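Local coordinates for protein lactose Operon Repressor (Escherichia coli, PDB 1JYE) that represses transcription of the lactose operon by binding its operator DNA, which it releases when a sugar inducer binds, at residues A[67-72]-A[124-129]; A[106-111]-A[134-139]; A[155-160]-A[312-317]; A[159-164]-A[291-296]. The protein carries 1 engineered substitution. All coordinates share one frame; numbering follows the deposited sequence.

Contacts 1 and 2 belong to one lobe of the periplasmic binding protein-like core: 67-72 with 124-129 joins two neighbouring parallel strands, and 106-111 with 134-139 pairs the helices lying over them. Their centres are 12 Å apart, and they touch where Ile-124 CD1 packs 3.8 Å from Val-111 CG2. Contact 3, about 17 Å from each between centres, meets contact 2 through Ile-134 CD1 and Pro-155 CG, 4.0 Å apart. Contacts 3 and 4 share Ile-159 and Ile-160, and together follow strand 158-161 toward the crossing between the lobes. The centres of contacts 1 and 4 are about 14 Å apart, and a glycerol, probably from the crystallisation liquor, binds Gln-291 of contact 4.

Contact 1: residues A[67-72]-A[124-129]; sequences ATSSLA and INYPLD
In the parallel sheet of a Rossmann-like lobe, Ala-67 and Thr-68 of one strand pair with Ile-124 and Asn-125 of the next, at the C-terminal strand ends where ligand clefts of periplasmic binding protein-like folds usually lie. Asn-125 N donates to Ala-67 O at 2.7 Å, and Asn-125 O takes Ser-69 N at 2.9 Å, so Asn-125 bonds with its own N and O to the residues before and after its partner Thr-68. On one face the side chains of Thr-68 and Asn-125 run side by side. The hydroxyl of Thr-68 stands opposite its backbone N (chi1 -180°), where OG1 accepts from Asn-125 ND2 at 3.0 Å, 20° out of the amide plane, while donating to Ser-69 O at 2.8 Å. A valine here would probably leave both Asn-125 ND2 and Ser-69 O without their mate and let the amide turn. Val-80 of helix 74-89 packs against this pair. On the other face, Ala-67 CB meets Ile-124 CD1 at 4.0 Å. Farther along, Ser-69 OG lies 3.1 Å from Pro-127 CD and is linked to a water at 2.7 Å, which also donates weakly to Asn-125 O.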
loop_
_atom_site.group_PDB
_atom_site.type_symbol
_atom_site.label_atom_id
_atom_site.label_comp_id
_atom_site.label_asym_id
_atom_site.label_seq_id
_atom_site.Cartn_x
_atom_site.Cartn_y
_atom_site.Cartn_z
ATOM N N ALA A 67 6.069 16.730 2.201
ATOM C CA ALA A 67 7.221 16.204 1.472
ATOM C C ALA A 67 7.233 14.759 1.956
ATOM O O ALA A 67 7.389 14.504 3.150
ATOM C CB ALA A 67 8.501 16.926 1.889
ATOM N N THR A 68 7.068 13.805 1.048
ATOM C CA THR A 68 6.986 12.415 1.486
ATOM C C THR A 68 7.810 11.379 0.744
ATOM O O THR A 68 8.144 11.545 -0.429
ATOM C CB THR A 68 5.514 11.940 1.443
ATOM O OG1 THR A 68 5.428 10.577 1.874
ATOM C CG2 THR A 68 4.969 12.050 0.021
ATOM N N SER A 69 8.127 10.299 1.455
ATOM C CA SER A 69 8.847 9.179 0.873
ATOM C C SER A 69 7.848 8.605 -0.126
ATOM O O SER A 69 6.661 8.924 -0.067
ATOM C CB SER A 69 9.162 8.126 1.938
ATOM O OG SER A 69 10.048 8.633 2.922
ATOM N N SER A 70 8.321 7.752 -1.026
ATOM C CA SER A 70 7.449 7.164 -2.036
ATOM C C SER A 70 6.158 6.565 -1.485
ATOM O O SER A 70 6.172 5.800 -0.519
ATOM C CB SER A 70 8.201 6.090 -2.822
ATOM O OG SER A 70 7.326 5.457 -3.739
ATOM N N LEU A 71 5.041 6.910 -2.118
ATOM C CA LEU A 71 3.745 6.392 -1.700
ATOM C C LEU A 71 3.559 4.959 -2.187
ATOM O O LEU A 71 2.538 4.329 -1.918
ATOM C CB LEU A 71 2.617 7.286 -2.222
ATOM C CG LEU A 71 2.649 8.721 -1.686
ATOM C CD1 LEU A 71 1.420 9.471 -2.168
ATOM C CD2 LEU A 71 2.696 8.702 -0.159
ATOM N N ALA A 72 4.556 4.449 -2.905
ATOM C CA ALA A 72 4.509 3.075 -3.390
ATOM C C ALA A 72 4.770 2.182 -2.182
ATOM O O ALA A 72 4.457 0.990 -2.193
ATOM C CB ALA A 72 5.576 2.850 -4.451
ATOM N N ILE A 124 6.959 16.892 7.038
ATOM C CA ILE A 124 8.066 16.181 6.409
ATOM C C ILE A 124 7.992 14.697 6.763
ATOM O O ILE A 124 8.397 14.277 7.853
ATOM C CB ILE A 124 9.427 16.752 6.879
ATOM C CG1 ILE A 124 9.435 18.281 6.746
ATOM C CG2 ILE A 124 10.557 16.151 6.051
ATOM C CD1 ILE A 124 9.268 18.791 5.326
ATOM N N ASN A 125 7.464 13.911 5.830
ATOM C CA ASN A 125 7.303 12.470 6.006
ATOM C C ASN A 125 8.402 11.763 5.211
ATOM O O ASN A 125 8.128 10.967 4.314
ATOM C CB ASN A 125 5.914 12.066 5.501
ATOM C CG ASN A 125 5.587 10.619 5.785
ATOM O OD1 ASN A 125 5.799 10.133 6.896
ATOM N ND2 ASN A 125 5.050 9.923 4.784
ATOM N N TYR A 126 9.649 12.057 5.569
ATOM C CA TYR A 126 10.817 11.514 4.886
ATOM C C TYR A 126 11.908 11.255 5.933
ATOM O O TYR A 126 12.135 12.086 6.806
ATOM C CB TYR A 126 11.292 12.547 3.861
ATOM C CG TYR A 126 12.420 12.089 2.974
ATOM C CD1 TYR A 126 12.182 11.255 1.883
ATOM C CD2 TYR A 126 13.731 12.484 3.228
ATOM C CE1 TYR A 126 13.225 10.826 1.065
ATOM C CE2 TYR A 126 14.781 12.062 2.420
ATOM C CZ TYR A 126 14.522 11.233 1.341
ATOM O OH TYR A 126 15.561 10.814 0.543
ATOM N N PRO A 127 12.601 10.105 5.853
ATOM C CA PRO A 127 13.652 9.781 6.829
ATOM C C PRO A 127 14.871 10.698 6.786
ATOM O O PRO A 127 15.541 10.810 5.763
ATOM C CB PRO A 127 13.992 8.332 6.491
ATOM C CG PRO A 127 13.808 8.296 5.007
ATOM C CD PRO A 127 12.516 9.065 4.812
ATOM N N LEU A 128 15.162 11.344 7.912
ATOM C CA LEU A 128 16.292 12.268 7.989
ATOM C C LEU A 128 17.065 12.099 9.291
ATOM O O LEU A 128 16.460 11.985 10.355
ATOM C CB LEU A 128 15.785 13.710 7.905
ATOM C CG LEU A 128 15.159 14.147 6.581
ATOM C CD1 LEU A 128 14.309 15.387 6.795
ATOM C CD2 LEU A 128 16.265 14.405 5.560
ATOM N N ASP A 129 18.393 12.085 9.219
ATOM C CA ASP A 129 19.165 11.958 10.448
ATOM C C ASP A 129 19.170 13.314 11.152
ATOM O O ASP A 129 18.600 14.279 10.642
ATOM C CB ASP A 129 20.593 11.443 10.180
ATOM C CG ASP A 129 21.486 12.454 9.476
ATOM O OD1 ASP A 129 21.093 13.622 9.296
ATOM O OD2 ASP A 129 22.617 12.061 9.111
HETATM O O HOH W 1 9.211 8.173 5.499
#

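Contact 2: residues A[106-111]-A[134-139]; sequences ACKTAV and IAVEAA. Unlike the reference sequence in segment 106-111: Thr-109 (reference Ala).
In Val-111 and Val-136 alike CG1 stands anti to the backbone N (chi1 169° and 171°), an orientation that brings Val-111 CG2 to 3.9 Å from Val-136 CG1 with the two branched side chains crossing obliquely. The other branch of Val-136, CG2, turns toward the N-terminal side of the facing helix and rests 4.1 Å from Cys-107 SG. Val-136 therefore has one methyl against each of two residues that are a helical turn apart. Val-111 CG1 looks the other way, to the carbonyl oxygen of Ala-139, 3.9 Å off. These are the two helices that flank strand 122-125 in consecutive beta-alpha-beta crossovers of the Rossmann-like lobe. They run nearly parallel, with segment axes 9.5 Å apart at an angle of 20°, and the sheet closes the underside of the groove: Ile-124 lies beneath Cys-107 and Val-111, and Phe-147 beneath Val-136. Farther from the sheet, Lys-108 spans the groove. Its extended chain carries CE to 3.5 Å from Ala-135 CB, and the bend at the last torsion turns only NZ, whose modelled place is too near the Ala-135 carbonyl group to be trusted in detail. An alanine in place of Lys-108 is likely to leave the outer side of the groove unbridged, with Ala-135 CB missing the CE methylene that packs on it.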
loop_
_atom_site.group_PDB
_atom_site.type_symbol
_atom_site.label_atom_id
_atom_site.label_comp_id
_atom_site.label_asym_id
_atom_site.label_seq_id
_atom_site.Cartn_x
_atom_site.Cartn_y
_atom_site.Cartn_z
ATOM N N ALA A 106 17.662 16.259 -1.840
ATOM C CA ALA A 106 16.424 15.929 -2.538
ATOM C C ALA A 106 15.235 16.418 -1.718
ATOM O O ALA A 106 14.248 16.909 -2.268
ATOM C CB ALA A 106 16.330 14.423 -2.753
ATOM N N CYS A 107 15.337 16.289 -0.397
ATOM C CA CYS A 107 14.261 16.723 0.485
ATOM C C CYS A 107 14.196 18.246 0.518
ATOM O O CYS A 107 13.113 18.826 0.539
ATOM C CB CYS A 107 14.475 16.174 1.900
ATOM S SG CYS A 107 13.013 16.305 2.961
ATOM N N LYS A 108 15.356 18.895 0.523
ATOM C CA LYS A 108 15.389 20.353 0.531
ATOM C C LYS A 108 14.732 20.897 -0.734
ATOM O O LYS A 108 14.028 21.904 -0.697
ATOM C CB LYS A 108 16.831 20.853 0.621
ATOM C CG LYS A 108 17.476 20.612 1.972
ATOM C CD LYS A 108 18.931 21.051 1.966
ATOM C CE LYS A 108 19.540 20.939 3.347
ATOM N NZ LYS A 108 18.840 21.834 4.304
ATOM N N THR A 109 14.967 20.224 -1.853
ATOM C CA THR A 109 14.384 20.645 -3.121
ATOM C C THR A 109 12.863 20.538 -3.045
ATOM O O THR A 109 12.144 21.433 -3.492
ATOM C CB THR A 109 14.906 19.777 -4.286
ATOM O OG1 THR A 109 16.313 20.006 -4.452
ATOM C CG2 THR A 109 14.183 20.121 -5.585
ATOM N N ALA A 110 12.379 19.440 -2.472
ATOM C CA ALA A 110 10.943 19.235 -2.332
ATOM C C ALA A 110 10.346 20.361 -1.493
ATOM O O ALA A 110 9.309 20.928 -1.844
ATOM C CB ALA A 110 10.665 17.884 -1.680
ATOM N N VAL A 111 11.005 20.681 -0.384
ATOM C CA VAL A 111 10.541 21.745 0.495
ATOM C C VAL A 111 10.520 23.075 -0.253
ATOM O O VAL A 111 9.577 23.854 -0.122
ATOM C CB VAL A 111 11.445 21.871 1.742
ATOM C CG1 VAL A 111 11.108 23.140 2.509
ATOM C CG2 VAL A 111 11.256 20.651 2.635
ATOM N N ILE A 134 17.758 19.016 10.758
ATOM C CA ILE A 134 17.976 20.401 11.163
ATOM C C ILE A 134 18.162 21.257 9.911
ATOM O O ILE A 134 17.658 22.378 9.831
ATOM C CB ILE A 134 19.214 20.520 12.076
ATOM C CG1 ILE A 134 18.906 19.887 13.438
ATOM C CG2 ILE A 134 19.612 21.989 12.239
ATOM C CD1 ILE A 134 20.107 19.791 14.365
ATOM N N ALA A 135 18.870 20.710 8.927
ATOM C CA ALA A 135 19.116 21.417 7.675
ATOM C C ALA A 135 17.807 21.649 6.920
ATOM O O ALA A 135 17.575 22.729 6.370
ATOM C CB ALA A 135 20.089 20.626 6.813
ATOM N N VAL A 136 16.950 20.634 6.886
ATOM C CA VAL A 136 15.669 20.772 6.203
ATOM C C VAL A 136 14.799 21.805 6.916
ATOM O O VAL A 136 14.131 22.615 6.274
ATOM C CB VAL A 136 14.922 19.423 6.142
ATOM C CG1 VAL A 136 13.502 19.627 5.616
ATOM C CG2 VAL A 136 15.679 18.463 5.237
ATOM N N GLU A 137 14.814 21.791 8.245
ATOM C CA GLU A 137 14.018 22.748 9.003
ATOM C C GLU A 137 14.457 24.173 8.671
ATOM O O GLU A 137 13.629 25.076 8.540
ATOM C CB GLU A 137 14.169 22.505 10.507
ATOM C CG GLU A 137 13.319 23.433 11.361
ATOM C CD GLU A 137 13.656 23.347 12.837
ATOM O OE1 GLU A 137 14.826 23.598 13.195
ATOM O OE2 GLU A 137 12.753 23.031 13.640
ATOM N N ALA A 138 15.764 24.371 8.534
ATOM C CA ALA A 138 16.293 25.692 8.220
ATOM C C ALA A 138 15.794 26.151 6.851
ATOM O O ALA A 138 15.554 27.337 6.632
ATOM C CB ALA A 138 17.823 25.661 8.242
ATOM N N ALA A 139 15.627 25.202 5.939
ATOM C CA ALA A 139 15.171 25.510 4.588
ATOM C C ALA A 139 13.684 25.847 4.498
ATOM O O ALA A 139 13.218 26.332 3.469
ATOM C CB ALA A 139 15.493 24.346 3.662
#

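Contact 3: residues A[155-160]-A[312-317]; sequences PINSII and AVKGNQ
Asn-316 brings ND2 up to the hydroxyl of Ser-158 in the plane of its amide, donating to OG at 2.8 Å with an N-H...O angle of 164°. Ser-158 carries OG between its backbone N and carbonyl carbon (chi1 63°), so the two polar side chains close on each other on the same face of the sheet. Ile-160 CG1 comes across the same amide roughly at a right angle, 3.8 Å from ND2. On the opposite face Ile-159 and Gln-317 run alongside one another: Gln-317 OE1 is itself the atom that rests along the isoleucine, 4.0 Å from Ile-159 CG2, while bonding to Arg-303 of helix 293-308. Between the faces the backbones are laced by Ser-158 N to Gly-315 O at 3.0 Å, Gln-317 N to Ser-158 O at 2.9 Å and Ile-160 N to Gln-317 O at 3.1 Å. Nearer the start of both segments, the chain of Lys-314 passes obliquely across the side chain of Asn-157, with Lys-314 CD 3.9 Å from Asn-157 CG. The alternating ladder is that of parallel strands; here it joins 158-161 to 316-324, two of the segments that run toward the hinge between the lobes of a periplasmic binding protein-like fold.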
loop_
_atom_site.group_PDB
_atom_site.type_symbol
_atom_site.label_atom_id
_atom_site.label_comp_id
_atom_site.label_asym_id
_atom_site.label_seq_id
_atom_site.Cartn_x
_atom_site.Cartn_y
_atom_site.Cartn_z
ATOM N N PRO A 155 16.363 18.124 17.782
ATOM C CA PRO A 155 15.695 19.352 18.228
ATOM C C PRO A 155 14.821 20.079 17.214
ATOM O O PRO A 155 15.077 21.238 16.875
ATOM C CB PRO A 155 16.860 20.212 18.702
ATOM C CG PRO A 155 17.922 19.860 17.717
ATOM C CD PRO A 155 17.814 18.346 17.646
ATOM N N ILE A 156 13.790 19.393 16.732
ATOM C CA ILE A 156 12.842 19.968 15.784
ATOM C C ILE A 156 11.456 19.498 16.211
ATOM O O ILE A 156 11.339 18.711 17.148
ATOM C CB ILE A 156 13.135 19.503 14.327
ATOM C CG1 ILE A 156 13.342 17.983 14.269
ATOM C CG2 ILE A 156 14.387 20.195 13.808
ATOM C CD1 ILE A 156 12.102 17.160 14.492
ATOM N N ASN A 157 10.412 19.985 15.548
ATOM C CA ASN A 157 9.055 19.560 15.884
ATOM C C ASN A 157 8.828 18.220 15.208
ATOM O O ASN A 157 9.051 18.086 14.005
ATOM C CB ASN A 157 8.027 20.575 15.379
ATOM C CG ASN A 157 8.165 21.922 16.055
ATOM O OD1 ASN A 157 8.342 21.999 17.269
ATOM N ND2 ASN A 157 8.072 22.991 15.275
ATOM N N SER A 158 8.386 17.226 15.971
ATOM C CA SER A 158 8.183 15.907 15.397
ATOM C C SER A 158 7.205 15.029 16.159
ATOM O O SER A 158 6.857 15.298 17.305
ATOM C CB SER A 158 9.524 15.171 15.327
ATOM O OG SER A 158 10.051 14.974 16.635
ATOM N N ILE A 159 6.757 13.981 15.481
ATOM C CA ILE A 159 5.877 12.986 16.070
ATOM C C ILE A 159 6.353 11.673 15.481
ATOM O O ILE A 159 6.336 11.497 14.260
ATOM C CB ILE A 159 4.397 13.155 15.666
ATOM C CG1 ILE A 159 3.913 14.570 15.985
ATOM C CG2 ILE A 159 3.555 12.118 16.416
ATOM C CD1 ILE A 159 2.496 14.855 15.495
ATOM N N ILE A 160 6.814 10.762 16.330
ATOM C CA ILE A 160 7.254 9.468 15.836
ATOM C C ILE A 160 6.781 8.385 16.788
ATOM O O ILE A 160 6.360 8.672 17.909
ATOM C CB ILE A 160 8.798 9.368 15.698
ATOM C CG1 ILE A 160 9.456 9.366 17.078
ATOM C CG2 ILE A 160 9.322 10.515 14.836
ATOM C CD1 ILE A 160 10.941 9.048 17.030
ATOM N N ALA A 312 0.424 25.227 19.836
ATOM C CA ALA A 312 0.879 23.862 20.038
ATOM C C ALA A 312 2.014 23.848 21.043
ATOM O O ALA A 312 1.837 24.205 22.208
ATOM C CB ALA A 312 1.341 23.259 18.722
ATOM N N VAL A 313 3.186 23.439 20.579
ATOM C CA VAL A 313 4.362 23.361 21.423
ATOM C C VAL A 313 5.608 23.653 20.603
ATOM O O VAL A 313 5.631 24.581 19.795
ATOM C CB VAL A 313 4.499 21.956 22.041
ATOM C CG1 VAL A 313 3.310 21.668 22.931
ATOM C CG2 VAL A 313 4.590 20.910 20.938
ATOM N N LYS A 314 6.639 22.850 20.821
ATOM C CA LYS A 314 7.894 22.989 20.108
ATOM C C LYS A 314 8.794 21.854 20.567
ATOM O O LYS A 314 9.630 22.033 21.453
ATOM C CB LYS A 314 8.542 24.336 20.431
ATOM C CG LYS A 314 9.255 24.963 19.250
ATOM C CD LYS A 314 8.274 25.252 18.124
ATOM C CE LYS A 314 8.974 25.831 16.911
ATOM N NZ LYS A 314 8.004 26.102 15.819
ATOM N N GLY A 315 8.608 20.682 19.969
ATOM C CA GLY A 315 9.411 19.534 20.340
ATOM C C GLY A 315 8.872 18.236 19.772
ATOM O O GLY A 315 8.099 18.237 18.815
ATOM N N ASN A 316 9.283 17.128 20.374
ATOM C CA ASN A 316 8.860 15.812 19.924
ATOM C C ASN A 316 7.789 15.149 20.774
ATOM O O ASN A 316 7.737 15.325 21.992
ATOM C CB ASN A 316 10.067 14.873 19.851
ATOM C CG ASN A 316 9.663 13.411 19.727
ATOM O OD1 ASN A 316 9.458 12.718 20.728
ATOM N ND2 ASN A 316 9.530 12.941 18.493
ATOM N N GLN A 317 6.925 14.393 20.101
ATOM C CA GLN A 317 5.887 13.616 20.757
ATOM C C GLN A 317 6.161 12.184 20.330
ATOM O O GLN A 317 6.471 11.926 19.162
ATOM C CB GLN A 317 4.473 14.002 20.292
ATOM C CG GLN A 317 3.440 12.923 20.666
ATOM C CD GLN A 317 2.000 13.290 20.339
ATOM O OE1 GLN A 317 1.732 14.033 19.397
ATOM N NE2 GLN A 317 1.063 12.744 21.109
#

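Contact 4: residues A[159-164]-A[291-296]; sequences IIFSHE and QDFRLL
The ring of Phe-161 is a knob pushed into a hollow formed by Gln-291, Asp-292, Phe-293 and Leu-296, where the chain turns into helix 293-308. One face of the ring is roofed by Gln-291 CB, 3.9 Å from the centroid and almost on the ring normal, a CH-pi contact. The Gln-291 amide crosses the ring obliquely, planes 54° apart, with OE1 3.3 Å from Phe-161 CD2. At the far edge CZ faces Asp-292 O at 3.3 Å, the oxygen lying near the ring plane. Leu-296 CD2 closes another side, 3.7 Å from CE2, while the ring of Phe-293 comes in obliquely, its plane turned 83° from that of Phe-161. CG of Phe-161 is anti to its carbonyl carbon (chi1 -71°), which swings the ring off the strand and into this hollow. A second, smaller bump sits next to it: Leu-296 CD1 slides past Ile-159 CG2 at 3.5 Å, tighter than usual for two methyls. At the helix start Asp-292, the N-cap, takes Leu-295 N on OD2 at 3.1 Å and forms a salt bridge with Arg-294, which probably steadies this turn. Gln-291 NE2 bonds to Asp-274 and a bound glycerol. Strand and helix are thus joined by fit: Gln-291 OE1 and Asp-292 O meet ring carbons, and Ile-159 O is buried without a partner in the model.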
loop_
_atom_site.group_PDB
_atom_site.type_symbol
_atom_site.label_atom_id
_atom_site.label_comp_id
_atom_site.label_asym_id
_atom_site.label_seq_id
_atom_site.Cartn_x
_atom_site.Cartn_y
_atom_site.Cartn_z
ATOM N N ILE A 159 6.757 13.981 15.481
ATOM C CA ILE A 159 5.877 12.986 16.070
ATOM C C ILE A 159 6.353 11.673 15.481
ATOM O O ILE A 159 6.336 11.497 14.260
ATOM C CB ILE A 159 4.397 13.155 15.666
ATOM C CG1 ILE A 159 3.913 14.570 15.985
ATOM C CG2 ILE A 159 3.555 12.118 16.416
ATOM C CD1 ILE A 159 2.496 14.855 15.495
ATOM N N ILE A 160 6.814 10.762 16.330
ATOM C CA ILE A 160 7.254 9.468 15.836
ATOM C C ILE A 160 6.781 8.385 16.788
ATOM O O ILE A 160 6.360 8.672 17.909
ATOM C CB ILE A 160 8.798 9.368 15.698
ATOM C CG1 ILE A 160 9.456 9.366 17.078
ATOM C CG2 ILE A 160 9.322 10.515 14.836
ATOM C CD1 ILE A 160 10.941 9.048 17.030
ATOM N N PHE A 161 6.830 7.143 16.326
ATOM C CA PHE A 161 6.431 6.013 17.152
ATOM C C PHE A 161 7.591 5.640 18.065
ATOM O O PHE A 161 8.755 5.876 17.734
ATOM C CB PHE A 161 6.061 4.826 16.268
ATOM C CG PHE A 161 4.775 5.009 15.529
ATOM C CD1 PHE A 161 3.565 5.020 16.215
ATOM C CD2 PHE A 161 4.769 5.192 14.150
ATOM C CE1 PHE A 161 2.357 5.211 15.536
ATOM C CE2 PHE A 161 3.569 5.383 13.462
ATOM C CZ PHE A 161 2.363 5.393 14.160
ATOM N N SER A 162 7.276 5.062 19.217
ATOM C CA SER A 162 8.313 4.662 20.157
ATOM C C SER A 162 9.082 3.432 19.673
ATOM O O SER A 162 8.601 2.303 19.783
ATOM C CB SER A 162 7.704 4.368 21.527
ATOM O OG SER A 162 8.709 3.928 22.429
ATOM N N HIS A 163 10.275 3.656 19.134
ATOM C CA HIS A 163 11.112 2.559 18.665
ATOM C C HIS A 163 11.636 1.741 19.847
ATOM O O HIS A 163 11.845 0.538 19.730
ATOM C CB HIS A 163 12.278 3.107 17.838
ATOM C CG HIS A 163 12.975 4.267 18.473
ATOM N ND1 HIS A 163 14.043 4.117 19.333
ATOM C CD2 HIS A 163 12.733 5.598 18.402
ATOM C CE1 HIS A 163 14.428 5.305 19.763
ATOM N NE2 HIS A 163 13.649 6.221 19.214
ATOM N N GLU A 164 11.846 2.396 20.986
ATOM C CA GLU A 164 12.326 1.691 22.176
ATOM C C GLU A 164 11.304 0.634 22.591
ATOM O O GLU A 164 11.658 -0.503 22.910
ATOM C CB GLU A 164 12.529 2.671 23.337
ATOM C CG GLU A 164 13.632 3.695 23.116
ATOM C CD GLU A 164 15.022 3.113 23.292
ATOM O OE1 GLU A 164 16.002 3.828 23.003
ATOM O OE2 GLU A 164 15.138 1.949 23.727
ATOM N N GLN A 291 1.839 -0.132 14.550
ATOM C CA GLN A 291 2.173 1.283 14.429
ATOM C C GLN A 291 0.915 1.868 13.797
ATOM O O GLN A 291 0.622 1.600 12.634
ATOM C CB GLN A 291 3.361 1.519 13.494
ATOM C CG GLN A 291 4.672 0.911 13.963
ATOM C CD GLN A 291 5.866 1.550 13.285
ATOM O OE1 GLN A 291 6.513 2.435 13.851
ATOM N NE2 GLN A 291 6.155 1.121 12.062
ATOM N N ASP A 292 0.177 2.656 14.568
ATOM C CA ASP A 292 -1.072 3.250 14.088
ATOM C C ASP A 292 -0.823 4.438 13.156
ATOM O O ASP A 292 -0.885 5.594 13.572
ATOM C CB ASP A 292 -1.917 3.671 15.291
ATOM C CG ASP A 292 -3.362 3.950 14.924
ATOM O OD1 ASP A 292 -4.204 3.968 15.845
ATOM O OD2 ASP A 292 -3.653 4.157 13.726
ATOM N N PHE A 293 -0.551 4.139 11.889
ATOM C CA PHE A 293 -0.268 5.176 10.902
ATOM C C PHE A 293 -1.403 6.173 10.735
ATOM O O PHE A 293 -1.166 7.353 10.475
ATOM C CB PHE A 293 0.063 4.544 9.546
ATOM C CG PHE A 293 1.262 3.641 9.576
ATOM C CD1 PHE A 293 2.508 4.127 9.962
ATOM C CD2 PHE A 293 1.145 2.299 9.230
ATOM C CE1 PHE A 293 3.620 3.290 10.002
ATOM C CE2 PHE A 293 2.255 1.452 9.267
ATOM C CZ PHE A 293 3.493 1.951 9.654
ATOM N N ARG A 294 -2.639 5.706 10.879
ATOM C CA ARG A 294 -3.784 6.593 10.743
ATOM C C ARG A 294 -3.724 7.647 11.843
ATOM O O ARG A 294 -3.937 8.836 11.598
ATOM C CB ARG A 294 -5.088 5.806 10.859
ATOM C CG ARG A 294 -6.326 6.625 10.531
ATOM C CD ARG A 294 -7.562 6.053 11.208
ATOM N NE ARG A 294 -7.901 6.773 12.436
ATOM C CZ ARG A 294 -7.123 6.853 13.512
ATOM N NH1 ARG A 294 -5.941 6.253 13.536
ATOM N NH2 ARG A 294 -7.524 7.544 14.569
ATOM N N LEU A 295 -3.430 7.204 13.063
ATOM C CA LEU A 295 -3.337 8.120 14.188
ATOM C C LEU A 295 -2.211 9.126 13.955
ATOM O O LEU A 295 -2.373 10.318 14.214
ATOM C CB LEU A 295 -3.083 7.347 15.484
ATOM C CG LEU A 295 -2.922 8.199 16.746
ATOM C CD1 LEU A 295 -4.198 8.984 17.004
ATOM C CD2 LEU A 295 -2.593 7.304 17.929
ATOM N N LEU A 296 -1.075 8.648 13.462
ATOM C CA LEU A 296 0.061 9.530 13.199
ATOM C C LEU A 296 -0.289 10.608 12.174
ATOM O O LEU A 296 -0.040 11.792 12.398
ATOM C CB LEU A 296 1.258 8.719 12.696
ATOM C CG LEU A 296 2.487 9.534 12.284
ATOM C CD1 LEU A 296 3.026 10.308 13.484
ATOM C CD2 LEU A 296 3.551 8.598 11.729
#